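Local coordinates for periplasmic protein TorT (Vibrio parahaemolyticus, PDB 3O1I), which probably binds trimethylamine N-oxide between the two lobes of a periplasmic binding protein and relays its presence to the partner sensor kinase TorS, at residues S22-Y25 / G26-E30; D114-W117 / M118-A122; P153-T156 / G157-A161; D176-K179 / E180-R183; R183-V186 / Q187-I190. All coordinates share one frame; numbering follows the deposited sequence.

Contact 1. Residues S22-Y25 / G26-E30; sequences SVNY and GMVSE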
loop_
_atom_site.group_PDB
_atom_site.type_symbol
_atom_site.label_atom_id
_atom_site.label_comp_id
_atom_site.label_asym_id
_atom_site.label_seq_id
_atom_site.Cartn_x
_atom_site.Cartn_y
_atom_site.Cartn_z
ATOM N N SER D 22 -22.957 11.878 -11.674
ATOM C CA SER D 22 -24.259 12.387 -12.097
ATOM C C SER D 22 -24.209 12.713 -13.587
ATOM O O SER D 22 -25.039 12.214 -14.346
ATOM C CB SER D 22 -24.664 13.615 -11.262
ATOM O OG SER D 22 -25.237 13.195 -10.027
ATOM N N VAL D 23 -23.244 13.533 -14.010
ATOM C CA VAL D 23 -23.086 13.842 -15.440
ATOM C C VAL D 23 -23.205 12.517 -16.213
ATOM O O VAL D 23 -23.546 12.491 -17.394
ATOM C CB VAL D 23 -21.681 14.440 -15.754
ATOM C CG1 VAL D 23 -21.458 14.534 -17.260
ATOM C CG2 VAL D 23 -21.538 15.803 -15.122
ATOM N N ASN D 24 -22.910 11.418 -15.524
ATOM C CA ASN D 24 -22.976 10.096 -16.114
ATOM C C ASN D 24 -24.419 9.725 -16.362
ATOM O O ASN D 24 -24.797 9.459 -17.493
ATOM C CB ASN D 24 -22.313 9.068 -15.192
ATOM C CG ASN D 24 -22.300 7.673 -15.791
ATOM O OD1 ASN D 24 -23.013 6.777 -15.330
ATOM N ND2 ASN D 24 -21.498 7.486 -16.838
ATOM N N TYR D 25 -25.218 9.708 -15.299
ATOM C CA TYR D 25 -26.646 9.375 -15.380
ATOM C C TYR D 25 -27.284 10.157 -16.524
ATOM O O TYR D 25 -28.233 9.699 -17.170
ATOM C CB TYR D 25 -27.330 9.758 -14.064
ATOM C CG TYR D 25 -28.708 9.169 -13.858
ATOM C CD1 TYR D 25 -28.878 7.796 -13.742
ATOM C CD2 TYR D 25 -29.843 9.990 -13.753
ATOM C CE1 TYR D 25 -30.139 7.238 -13.521
ATOM C CE2 TYR D 25 -31.116 9.441 -13.535
ATOM C CZ TYR D 25 -31.253 8.060 -13.419
ATOM O OH TYR D 25 -32.484 7.474 -13.201
ATOM N N GLY D 26 -26.731 11.342 -16.765
ATOM C CA GLY D 26 -27.230 12.228 -17.802
ATOM C C GLY D 26 -27.010 11.763 -19.225
ATOM O O GLY D 26 -27.896 11.900 -20.067
ATOM N N MET D 27 -25.825 11.233 -19.499
ATOM C CA MET D 27 -25.500 10.735 -20.824
ATOM C C MET D 27 -26.072 9.339 -20.968
ATOM O O MET D 27 -26.555 8.965 -22.030
ATOM C CB MET D 27 -23.988 10.702 -21.010
ATOM C CG MET D 27 -23.365 12.054 -20.843
ATOM S SD MET D 27 -21.610 11.991 -21.092
ATOM C CE MET D 27 -21.412 12.993 -22.586
ATOM N N VAL D 28 -26.023 8.575 -19.885
ATOM C CA VAL D 28 -26.546 7.227 -19.897
ATOM C C VAL D 28 -28.033 7.216 -20.183
ATOM O O VAL D 28 -28.481 6.649 -21.173
ATOM C CB VAL D 28 -26.322 6.535 -18.563
ATOM C CG1 VAL D 28 -27.075 5.216 -18.536
ATOM C CG2 VAL D 28 -24.852 6.296 -18.359
ATOM N N SER D 29 -28.799 7.844 -19.303
ATOM C CA SER D 29 -30.246 7.892 -19.456
ATOM C C SER D 29 -30.685 8.553 -20.761
ATOM O O SER D 29 -31.704 8.176 -21.335
ATOM C CB SER D 29 -30.863 8.624 -18.268
ATOM O OG SER D 29 -30.442 8.026 -17.055
ATOM N N GLU D 30 -29.918 9.537 -21.224
ATOM C CA GLU D 30 -30.239 10.242 -22.464
ATOM C C GLU D 30 -29.717 9.476 -23.683
ATOM O O GLU D 30 -29.780 9.960 -24.813
ATOM C CB GLU D 30 -29.639 11.655 -22.444
ATOM C CG GLU D 30 -30.053 12.530 -23.619
ATOM C CD GLU D 30 -31.546 12.813 -23.639
ATOM O OE1 GLU D 30 -32.340 11.851 -23.559
ATOM O OE2 GLU D 30 -31.927 13.998 -23.739
#
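The carbonyl oxygen of Y25 is gripped twice by S29. The amide N of S29 lies 2.9 Å from Y25 O, and the hydroxyl S29 OG donates to Y25 O over 2.8 Å. Both bonds join successive turns of helix 18-32, the helix of the beta-alpha-beta unit between strands 7-12 and 37-42. The amide comes from above the carbonyl plane, whereas the hydroxyl is tilted from it by a modest 16°. Serine suits this place because its OG, lying beside its own backbone N (chi1 -54°), turns back onto the preceding turn. There OG also stands over the centre of the Y25 ring, 3.5 Å above one face. The tyrosine ring is thus backed by a small polar group, and it meets Y299 edge-to-face.

N24 serves a buried polar site: ND2 bonds to Y12 OH and OD1 to Y299 OH. M27 carries an unbranched chain that can reach beyond the helix, to A10 of strand 7-12 and V257 of helix 249-263, while its CG stays 3.5 Å from V23 O. The bond from V28 N to N24 O is nearly straight at 2.8 Å, and the beta-branched V28 lays CG2 beside the same residue, 3.3 Å from N24 O and 3.6 Å from N24 OD1.

Contact 2. Residues D114-W117 / M118-A122; sequences DWYW and MGYEA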
loop_
_atom_site.group_PDB
_atom_site.type_symbol
_atom_site.label_atom_id
_atom_site.label_comp_id
_atom_site.label_asym_id
_atom_site.label_seq_id
_atom_site.Cartn_x
_atom_site.Cartn_y
_atom_site.Cartn_z
ATOM N N ASP D 114 -21.127 28.504 -17.357
ATOM C CA ASP D 114 -20.150 29.492 -16.903
ATOM C C ASP D 114 -20.233 29.507 -15.377
ATOM O O ASP D 114 -21.262 29.873 -14.804
ATOM C CB ASP D 114 -20.503 30.879 -17.459
ATOM C CG ASP D 114 -19.546 31.969 -16.988
ATOM O OD1 ASP D 114 -18.584 31.656 -16.252
ATOM O OD2 ASP D 114 -19.755 33.147 -17.357
ATOM N N TRP D 115 -19.152 29.111 -14.715
ATOM C CA TRP D 115 -19.156 29.059 -13.261
ATOM C C TRP D 115 -19.229 30.404 -12.558
ATOM O O TRP D 115 -19.539 30.464 -11.366
ATOM C CB TRP D 115 -17.960 28.237 -12.778
ATOM C CG TRP D 115 -18.199 26.798 -13.053
ATOM C CD1 TRP D 115 -18.209 26.196 -14.274
ATOM C CD2 TRP D 115 -18.645 25.813 -12.118
ATOM N NE1 TRP D 115 -18.649 24.904 -14.164
ATOM C CE2 TRP D 115 -18.924 24.640 -12.850
ATOM C CE3 TRP D 115 -18.845 25.809 -10.735
ATOM C CZ2 TRP D 115 -19.393 23.473 -12.247
ATOM C CZ3 TRP D 115 -19.311 24.651 -10.133
ATOM C CH2 TRP D 115 -19.582 23.496 -10.891
ATOM N N TYR D 116 -18.960 31.474 -13.303
ATOM C CA TYR D 116 -19.025 32.837 -12.773
ATOM C C TYR D 116 -20.354 33.018 -12.054
ATOM O O TYR D 116 -20.416 33.605 -10.976
ATOM C CB TYR D 116 -18.946 33.843 -13.922
ATOM C CG TYR D 116 -19.135 35.290 -13.523
ATOM C CD1 TYR D 116 -18.038 36.109 -13.273
ATOM C CD2 TYR D 116 -20.418 35.848 -13.411
ATOM C CE1 TYR D 116 -18.204 37.446 -12.927
ATOM C CE2 TYR D 116 -20.595 37.184 -13.061
ATOM C CZ TYR D 116 -19.481 37.972 -12.824
ATOM O OH TYR D 116 -19.621 39.295 -12.496
ATOM N N TRP D 117 -21.412 32.501 -12.667
ATOM C CA TRP D 117 -22.758 32.605 -12.119
ATOM C C TRP D 117 -23.048 31.583 -11.025
ATOM O O TRP D 117 -24.176 31.475 -10.548
ATOM C CB TRP D 117 -23.799 32.505 -13.252
ATOM C CG TRP D 117 -23.632 33.604 -14.263
ATOM C CD1 TRP D 117 -22.917 33.550 -15.430
ATOM C CD2 TRP D 117 -24.052 34.962 -14.115
ATOM N NE1 TRP D 117 -22.856 34.795 -16.010
ATOM C CE2 TRP D 117 -23.544 35.682 -15.222
ATOM C CE3 TRP D 117 -24.800 35.645 -13.150
ATOM C CZ2 TRP D 117 -23.762 37.051 -15.389
ATOM C CZ3 TRP D 117 -25.016 37.003 -13.312
ATOM C CH2 TRP D 117 -24.497 37.693 -14.425
ATOM N N MET D 118 -22.031 30.821 -10.642
ATOM C CA MET D 118 -22.183 29.849 -9.566
ATOM C C MET D 118 -21.643 30.569 -8.323
ATOM O O MET D 118 -22.219 30.503 -7.235
ATOM C CB MET D 118 -21.368 28.596 -9.868
ATOM C CG MET D 118 -21.862 27.800 -11.057
ATOM S SD MET D 118 -23.293 26.779 -10.661
ATOM C CE MET D 118 -22.640 25.701 -9.384
ATOM N N GLY D 119 -20.532 31.272 -8.512
ATOM C CA GLY D 119 -19.945 32.028 -7.428
ATOM C C GLY D 119 -20.854 33.208 -7.145
ATOM O O GLY D 119 -21.053 33.604 -5.991
ATOM N N TYR D 120 -21.418 33.770 -8.210
ATOM C CA TYR D 120 -22.325 34.900 -8.071
ATOM C C TYR D 120 -23.547 34.443 -7.287
ATOM O O TYR D 120 -23.926 35.050 -6.291
ATOM C CB TYR D 120 -22.769 35.415 -9.439
ATOM C CG TYR D 120 -23.416 36.784 -9.372
ATOM C CD1 TYR D 120 -22.645 37.946 -9.473
ATOM C CD2 TYR D 120 -24.795 36.919 -9.153
ATOM C CE1 TYR D 120 -23.227 39.206 -9.358
ATOM C CE2 TYR D 120 -25.384 38.175 -9.036
ATOM C CZ TYR D 120 -24.594 39.311 -9.139
ATOM O OH TYR D 120 -25.168 40.555 -9.015
ATOM N N GLU D 121 -24.161 33.362 -7.739
ATOM C CA GLU D 121 -25.328 32.852 -7.050
ATOM C C GLU D 121 -25.058 32.628 -5.570
ATOM O O GLU D 121 -25.960 32.757 -4.745
ATOM C CB GLU D 121 -25.796 31.545 -7.686
ATOM C CG GLU D 121 -27.045 31.685 -8.551
ATOM C CD GLU D 121 -28.263 32.149 -7.764
ATOM O OE1 GLU D 121 -28.615 31.495 -6.754
ATOM O OE2 GLU D 121 -28.869 33.168 -8.159
ATOM N N ALA D 122 -23.812 32.306 -5.232
ATOM C CA ALA D 122 -23.438 32.047 -3.846
ATOM C C ALA D 122 -23.241 33.330 -3.050
ATOM O O ALA D 122 -23.689 33.437 -1.904
ATOM C CB ALA D 122 -22.176 31.213 -3.804
#
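M118 lies over one face of the W115 indole, its CG 3.5 Å above the ring plane and offset toward the rim. Bends at chi2 (-79°) and chi3 (-61°) curl the thioether round, which places SD above the six-membered ring at 4.8 Å from its centroid and brings CE to 3.6 Å from W115 CZ3. This is a Met-aromatic contact, and the flexible, unbranched methionine can curl along the indole surface.

W117 and Y120 are turned differently. They run side by side in the same direction, their ring planes inclined at 51°, with W117 CZ3 over one face of Y120 at 4.2 Å from Y120 CD2. Y116 completes the cluster: its CD2 lies over a face of the W117 indole, and its CE2 comes 4.2 Å from Y120 CD1.

The backbone here leads into helix 116-127. D114, just before the turn, makes a capping bond, OD1 accepting from Y116 N over 3.0 Å, a role suited to a short carboxylate. W115 O then takes two amides, M118 N and G119 N, the second at 3.1 Å. Beyond the segments, R148 makes a cation-pi contact with W115, and helix 152-163 packs against Y116. W115 thus meets a polarisable sulfur, probably by dispersion, and a cation, which its pi electrons would attract electrostatically.

Contact 3. Residues P153-T156 / G157-A161; sequences PVTT and GFYEA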
loop_
_atom_site.group_PDB
_atom_site.type_symbol
_atom_site.label_atom_id
_atom_site.label_comp_id
_atom_site.label_asym_id
_atom_site.label_seq_id
_atom_site.Cartn_x
_atom_site.Cartn_y
_atom_site.Cartn_z
ATOM N N PRO D 153 -12.439 32.223 -12.086
ATOM C CA PRO D 153 -13.747 32.138 -12.742
ATOM C C PRO D 153 -14.849 32.335 -11.691
ATOM O O PRO D 153 -15.654 33.258 -11.781
ATOM C CB PRO D 153 -13.745 30.730 -13.320
ATOM C CG PRO D 153 -12.293 30.518 -13.652
ATOM C CD PRO D 153 -11.588 31.073 -12.440
ATOM N N VAL D 154 -14.854 31.457 -10.689
ATOM C CA VAL D 154 -15.822 31.502 -9.592
ATOM C C VAL D 154 -15.569 32.673 -8.644
ATOM O O VAL D 154 -16.505 33.288 -8.133
ATOM C CB VAL D 154 -15.786 30.201 -8.768
ATOM C CG1 VAL D 154 -16.513 30.388 -7.448
ATOM C CG2 VAL D 154 -16.434 29.089 -9.547
ATOM N N THR D 155 -14.297 32.962 -8.399
ATOM C CA THR D 155 -13.922 34.060 -7.524
ATOM C C THR D 155 -14.593 35.353 -7.983
ATOM O O THR D 155 -15.490 35.857 -7.315
ATOM C CB THR D 155 -12.380 34.265 -7.498
ATOM O OG1 THR D 155 -11.756 33.104 -6.936
ATOM C CG2 THR D 155 -12.003 35.489 -6.662
ATOM N N THR D 156 -14.167 35.884 -9.125
ATOM C CA THR D 156 -14.750 37.120 -9.637
ATOM C C THR D 156 -16.274 37.044 -9.613
ATOM O O THR D 156 -16.944 38.036 -9.348
ATOM C CB THR D 156 -14.255 37.423 -11.071
ATOM O OG1 THR D 156 -12.839 37.648 -11.044
ATOM C CG2 THR D 156 -14.944 38.667 -11.626
ATOM N N GLY D 157 -16.810 35.859 -9.888
ATOM C CA GLY D 157 -18.249 35.676 -9.846
ATOM C C GLY D 157 -18.708 35.951 -8.425
ATOM O O GLY D 157 -19.536 36.827 -8.196
ATOM N N PHE D 158 -18.156 35.208 -7.467
ATOM C CA PHE D 158 -18.492 35.385 -6.056
ATOM C C PHE D 158 -18.198 36.809 -5.617
ATOM O O PHE D 158 -19.015 37.449 -4.962
ATOM C CB PHE D 158 -17.671 34.442 -5.174
ATOM C CG PHE D 158 -17.885 34.655 -3.699
ATOM C CD1 PHE D 158 -18.948 34.037 -3.039
ATOM C CD2 PHE D 158 -17.054 35.512 -2.979
ATOM C CE1 PHE D 158 -19.178 34.268 -1.689
ATOM C CE2 PHE D 158 -17.277 35.752 -1.630
ATOM C CZ PHE D 158 -18.342 35.131 -0.983
ATOM N N TYR D 159 -17.014 37.294 -5.969
ATOM C CA TYR D 159 -16.608 38.640 -5.599
ATOM C C TYR D 159 -17.630 39.713 -5.959
ATOM O O TYR D 159 -17.991 40.527 -5.111
ATOM C CB TYR D 159 -15.246 38.971 -6.217
ATOM C CG TYR D 159 -14.102 38.809 -5.240
ATOM C CD1 TYR D 159 -13.800 37.564 -4.684
ATOM C CD2 TYR D 159 -13.348 39.908 -4.832
ATOM C CE1 TYR D 159 -12.773 37.417 -3.743
ATOM C CE2 TYR D 159 -12.319 39.776 -3.889
ATOM C CZ TYR D 159 -12.039 38.528 -3.349
ATOM O OH TYR D 159 -11.031 38.399 -2.418
ATOM N N GLU D 160 -18.106 39.710 -7.202
ATOM C CA GLU D 160 -19.081 40.705 -7.647
ATOM C C GLU D 160 -20.327 40.730 -6.783
ATOM O O GLU D 160 -20.652 41.745 -6.175
ATOM C CB GLU D 160 -19.495 40.448 -9.095
ATOM C CG GLU D 160 -18.387 40.630 -10.129
ATOM C CD GLU D 160 -17.674 41.974 -10.025
ATOM O OE1 GLU D 160 -18.320 42.975 -9.635
ATOM O OE2 GLU D 160 -16.466 42.028 -10.352
ATOM N N ALA D 161 -21.024 39.605 -6.734
ATOM C CA ALA D 161 -22.246 39.494 -5.953
ATOM C C ALA D 161 -22.081 39.858 -4.477
ATOM O O ALA D 161 -23.070 40.076 -3.782
ATOM C CB ALA D 161 -22.797 38.083 -6.070
#
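The phenol ring of Y159 is met obliquely by the T155 methyl, CG2 standing 3.4 Å from Y159 CD1 and 3.6 Å from Y159 CE1. The two side chains run side by side in the same direction, one turn apart. T155 can offer a methyl here because CG2, not OG1, lies anti to the backbone N (OG1 chi1 -64°). The second flat group, the E160 carboxylate, stays near the next threonine: OE2 is 3.9 Å from T156 CG2. E160 CG, beside the backbone N, rests against T156 O, and the bend at chi2 (-52°) turns the carboxylate toward T156. T156 OG1 instead turns back to make a weak hydrogen bond with K152 O.

These residues belong to helix 152-163, which links strands 137-142 and 167-172 in a beta-alpha-beta unit. Its turns are tied by backbone bonds, among them F158 N to V154 O at 2.6 Å and E160 N to T156 O at 3.0 Å. F158, buried, sends its apolar ring away from the preceding turn. On the flank facing helix 116-127, G157 presents a bare CA on which the Y116 ring can lie close, while Y120 packs beside E160 and A161.

Contact 4. Residues D176-K179 / E180-R183; sequences DNDK and ELQR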
loop_
_atom_site.group_PDB
_atom_site.type_symbol
_atom_site.label_atom_id
_atom_site.label_comp_id
_atom_site.label_asym_id
_atom_site.label_seq_id
_atom_site.Cartn_x
_atom_site.Cartn_y
_atom_site.Cartn_z
ATOM N N ASP D 176 -5.880 21.236 -3.155
ATOM C CA ASP D 176 -6.590 20.340 -4.049
ATOM C C ASP D 176 -7.911 19.872 -3.429
ATOM O O ASP D 176 -8.103 19.937 -2.216
ATOM C CB ASP D 176 -5.688 19.156 -4.392
ATOM C CG ASP D 176 -4.314 19.600 -4.894
ATOM O OD1 ASP D 176 -4.246 20.427 -5.831
ATOM O OD2 ASP D 176 -3.296 19.118 -4.354
ATOM N N ASN D 177 -8.834 19.405 -4.258
ATOM C CA ASN D 177 -10.111 18.974 -3.722
ATOM C C ASN D 177 -10.117 17.553 -3.205
ATOM O O ASN D 177 -10.842 16.691 -3.690
ATOM C CB ASN D 177 -11.231 19.183 -4.747
ATOM C CG ASN D 177 -11.481 20.660 -5.032
ATOM O OD1 ASN D 177 -11.582 21.479 -4.108
ATOM N ND2 ASN D 177 -11.581 21.006 -6.313
ATOM N N ASP D 178 -9.280 17.328 -2.205
ATOM C CA ASP D 178 -9.183 16.042 -1.537
ATOM C C ASP D 178 -9.910 16.321 -0.226
ATOM O O ASP D 178 -9.682 17.354 0.395
ATOM C CB ASP D 178 -7.716 15.710 -1.266
ATOM C CG ASP D 178 -7.515 14.308 -0.714
ATOM O OD1 ASP D 178 -8.217 13.912 0.251
ATOM O OD2 ASP D 178 -6.630 13.603 -1.247
ATOM N N LYS D 179 -10.778 15.423 0.207
ATOM C CA LYS D 179 -11.496 15.674 1.445
ATOM C C LYS D 179 -10.531 15.981 2.595
ATOM O O LYS D 179 -10.714 16.966 3.324
ATOM C CB LYS D 179 -12.381 14.480 1.790
ATOM C CG LYS D 179 -13.573 14.822 2.683
ATOM C CD LYS D 179 -14.542 13.648 2.748
ATOM C CE LYS D 179 -15.636 13.854 3.774
ATOM N NZ LYS D 179 -16.435 12.599 3.950
ATOM N N GLU D 180 -9.491 15.160 2.731
ATOM C CA GLU D 180 -8.501 15.346 3.790
ATOM C C GLU D 180 -7.728 16.663 3.776
ATOM O O GLU D 180 -7.492 17.257 4.830
ATOM C CB GLU D 180 -7.516 14.187 3.788
ATOM C CG GLU D 180 -8.124 12.882 4.263
ATOM C CD GLU D 180 -9.022 13.048 5.496
ATOM O OE1 GLU D 180 -8.618 13.738 6.464
ATOM O OE2 GLU D 180 -10.136 12.473 5.493
ATOM N N LEU D 181 -7.325 17.114 2.592
ATOM C CA LEU D 181 -6.583 18.366 2.471
ATOM C C LEU D 181 -7.494 19.540 2.815
ATOM O O LEU D 181 -7.047 20.557 3.362
ATOM C CB LEU D 181 -6.059 18.542 1.042
ATOM C CG LEU D 181 -5.365 17.350 0.387
ATOM C CD1 LEU D 181 -4.844 17.771 -0.979
ATOM C CD2 LEU D 181 -4.227 16.862 1.276
ATOM N N GLN D 182 -8.774 19.392 2.472
ATOM C CA GLN D 182 -9.774 20.424 2.745
ATOM C C GLN D 182 -10.150 20.390 4.227
ATOM O O GLN D 182 -10.285 21.437 4.865
ATOM C CB GLN D 182 -11.028 20.204 1.884
ATOM C CG GLN D 182 -10.865 20.528 0.400
ATOM C CD GLN D 182 -10.408 21.960 0.154
ATOM O OE1 GLN D 182 -10.932 22.906 0.749
ATOM N NE2 GLN D 182 -9.434 22.125 -0.740
ATOM N N ARG D 183 -10.310 19.181 4.768
ATOM C CA ARG D 183 -10.655 19.025 6.178
ATOM C C ARG D 183 -9.653 19.829 6.965
ATOM O O ARG D 183 -10.009 20.613 7.846
ATOM C CB ARG D 183 -10.574 17.562 6.622
ATOM C CG ARG D 183 -10.810 17.399 8.118
ATOM C CD ARG D 183 -10.672 15.961 8.590
ATOM N NE ARG D 183 -11.909 15.196 8.455
ATOM C CZ ARG D 183 -12.394 14.752 7.302
ATOM N NH1 ARG D 183 -11.744 14.999 6.173
ATOM N NH2 ARG D 183 -13.518 14.051 7.279
#
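D178 OD1 accepts from E180 N at 3.1 Å, reached on the anti side of the carboxylate and 23° out of its plane. The chi1 of -173° swings D178 CG over beside its own carbonyl carbon, within range of the helix amides. The CB of D178 also meets L181, with L181 CD1 3.5 Å away, and the same leucine methyl lies 3.8 Å from D176 CB, so the leucine packs against the CB atoms of both aspartates. A long amide does the next job: Q182, folded back at chi2 (-57°), aims NE2 almost straight at D176 O, 3.0 Å away, D176 O lying in the plane of the Q182 amide, though NE2 comes from above the D176 carbonyl plane. The backbone follows, Q182 N bonding to D178 O and R183 N to K179 O.

Further out lie the charged tips. R183 NH1 and E180 OE2 sit 3.1 Å apart as a salt bridge of charges alone, since the oxygen lies well out of the guanidinium plane. R183 NE pairs with E211 of helix 202-214, and NH2 reaches an acidic side chain of another protein's chain. The extended K179 sends NZ to an acidic side chain there as well, so this helix start faces the partner protein.

Behind D178, N177 centres an inverse gamma turn, leading from strand 167-172 into helix 179-192, whose first turn is closed by D178 as a classic aspartate N-cap.

Contact 5. Residues R183-V186 / Q187-I190; sequences RNLV and QRVI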
loop_
_atom_site.group_PDB
_atom_site.type_symbol
_atom_site.label_atom_id
_atom_site.label_comp_id
_atom_site.label_asym_id
_atom_site.label_seq_id
_atom_site.Cartn_x
_atom_site.Cartn_y
_atom_site.Cartn_z
ATOM N N ARG D 183 -10.310 19.181 4.768
ATOM C CA ARG D 183 -10.655 19.025 6.178
ATOM C C ARG D 183 -9.653 19.829 6.965
ATOM O O ARG D 183 -10.009 20.613 7.846
ATOM C CB ARG D 183 -10.574 17.562 6.622
ATOM C CG ARG D 183 -10.810 17.399 8.118
ATOM C CD ARG D 183 -10.672 15.961 8.590
ATOM N NE ARG D 183 -11.909 15.196 8.455
ATOM C CZ ARG D 183 -12.394 14.752 7.302
ATOM N NH1 ARG D 183 -11.744 14.999 6.173
ATOM N NH2 ARG D 183 -13.518 14.051 7.279
ATOM N N ASN D 184 -8.387 19.613 6.634
ATOM C CA ASN D 184 -7.290 20.313 7.278
ATOM C C ASN D 184 -7.509 21.824 7.131
ATOM O O ASN D 184 -7.277 22.594 8.062
ATOM C CB ASN D 184 -5.966 19.885 6.636
ATOM C CG ASN D 184 -4.770 20.573 7.253
ATOM O OD1 ASN D 184 -4.404 20.310 8.402
ATOM N ND2 ASN D 184 -4.155 21.473 6.493
ATOM N N LEU D 185 -7.970 22.242 5.958
ATOM C CA LEU D 185 -8.223 23.657 5.717
ATOM C C LEU D 185 -9.402 24.184 6.528
ATOM O O LEU D 185 -9.429 25.346 6.940
ATOM C CB LEU D 185 -8.479 23.905 4.233
ATOM C CG LEU D 185 -7.232 23.986 3.361
ATOM C CD1 LEU D 185 -7.625 24.465 1.965
ATOM C CD2 LEU D 185 -6.239 24.954 3.994
ATOM N N VAL D 186 -10.384 23.324 6.752
ATOM C CA VAL D 186 -11.554 23.713 7.512
ATOM C C VAL D 186 -11.163 23.868 8.972
ATOM O O VAL D 186 -11.495 24.870 9.608
ATOM C CB VAL D 186 -12.679 22.653 7.379
ATOM C CG1 VAL D 186 -13.738 22.883 8.432
ATOM C CG2 VAL D 186 -13.305 22.722 5.993
ATOM N N GLN D 187 -10.441 22.868 9.485
ATOM C CA GLN D 187 -9.993 22.851 10.877
ATOM C C GLN D 187 -9.247 24.127 11.189
ATOM O O GLN D 187 -9.510 24.770 12.205
ATOM C CB GLN D 187 -9.087 21.647 11.151
ATOM C CG GLN D 187 -9.689 20.305 10.761
ATOM C CD GLN D 187 -8.722 19.147 10.977
ATOM O OE1 GLN D 187 -7.500 19.297 10.801
ATOM N NE2 GLN D 187 -9.262 17.978 11.342
ATOM N N ARG D 188 -8.319 24.500 10.314
ATOM C CA ARG D 188 -7.563 25.724 10.518
ATOM C C ARG D 188 -8.554 26.871 10.634
ATOM O O ARG D 188 -8.374 27.777 11.441
ATOM C CB ARG D 188 -6.615 25.976 9.342
ATOM C CG ARG D 188 -5.634 27.128 9.582
ATOM C CD ARG D 188 -4.851 27.515 8.325
ATOM N NE ARG D 188 -4.288 26.362 7.619
ATOM C CZ ARG D 188 -3.473 26.444 6.569
ATOM N NH1 ARG D 188 -3.109 27.628 6.090
ATOM N NH2 ARG D 188 -3.032 25.338 5.988
ATOM N N VAL D 189 -9.606 26.822 9.825
ATOM C CA VAL D 189 -10.632 27.857 9.833
ATOM C C VAL D 189 -11.343 27.934 11.178
ATOM O O VAL D 189 -11.430 29.006 11.785
ATOM C CB VAL D 189 -11.672 27.612 8.718
ATOM C CG1 VAL D 189 -12.888 28.533 8.893
ATOM C CG2 VAL D 189 -11.013 27.846 7.366
ATOM N N ILE D 190 -11.843 26.795 11.644
ATOM C CA ILE D 190 -12.543 26.738 12.921
ATOM C C ILE D 190 -11.674 27.312 14.042
ATOM O O ILE D 190 -12.181 27.942 14.970
ATOM C CB ILE D 190 -12.941 25.290 13.261
ATOM C CG1 ILE D 190 -13.818 24.719 12.146
ATOM C CG2 ILE D 190 -13.723 25.260 14.553
ATOM C CD1 ILE D 190 -14.185 23.258 12.332
#
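Q187 rises beside the preceding turn, its CB 3.6 Å from R183 O, the oxygen that also accepts the Q187 backbone N at 2.8 Å. CG, beside the backbone N (chi1 -54°), continues over that carbonyl. Beyond it the chain is extended, which carries CD to 3.9 Å from R183 CG. The amide then divides: OE1 stands 3.7 Å from N184 CA, while NE2 lies 3.6 Å from R183 CG and donates to E211 OE1. Glutamine suits this place because its methylenes pass R183 O, its amide end lies along R183 CG and CD, and NE2 still reaches a carboxylate. The Q187 amide and R183 guanidinium planes are almost perpendicular, at 87°.

R188 uses its flat end differently. L185 CD2 is over one face of the guanidinium, 3.8 Å from R188 NH2, and N184 ND2 lies at its edge. L185 thus gives the exposed arginine an apolar surface against one face of its guanidinium, the two side chains pointing the same way.

V186 CG1 touches I190 CD1 at 3.9 Å, compact apolar side chains suiting this buried flank. These two lie against helix 202-214, V186 on A208 and I190 on L212. V186 and V189 face strand 137-142 of the parallel sheet through L142 and A140, so helix 179-192 lies on the sheet at that strand, with helix 202-214 alongside and L185 resting on F173 after strand 167-172.

Contacts 1 to 4 come in series along the chain, and contact 5 begins where contact 4 ends, at R183. Contact 1 lies on helix 18-32, beside the five-stranded parallel sheet, whereas contacts 3, 4 and 5 belong to helices around the four-stranded one. Contact 2, on helix 116-127, follows the last strand of the first sheet and packs against contact 3, their centres about 7 Å apart. Contacts 4 and 5 share helix 179-192, with centres about 10 Å apart. Contact 1 stands alone, its centre about 23 Å from that of contact 2 and about 34 Å from that of contact 5. This two-sheet plan fits the periplasmic binding protein family, while contacts 4 and 5 reach the partner protein.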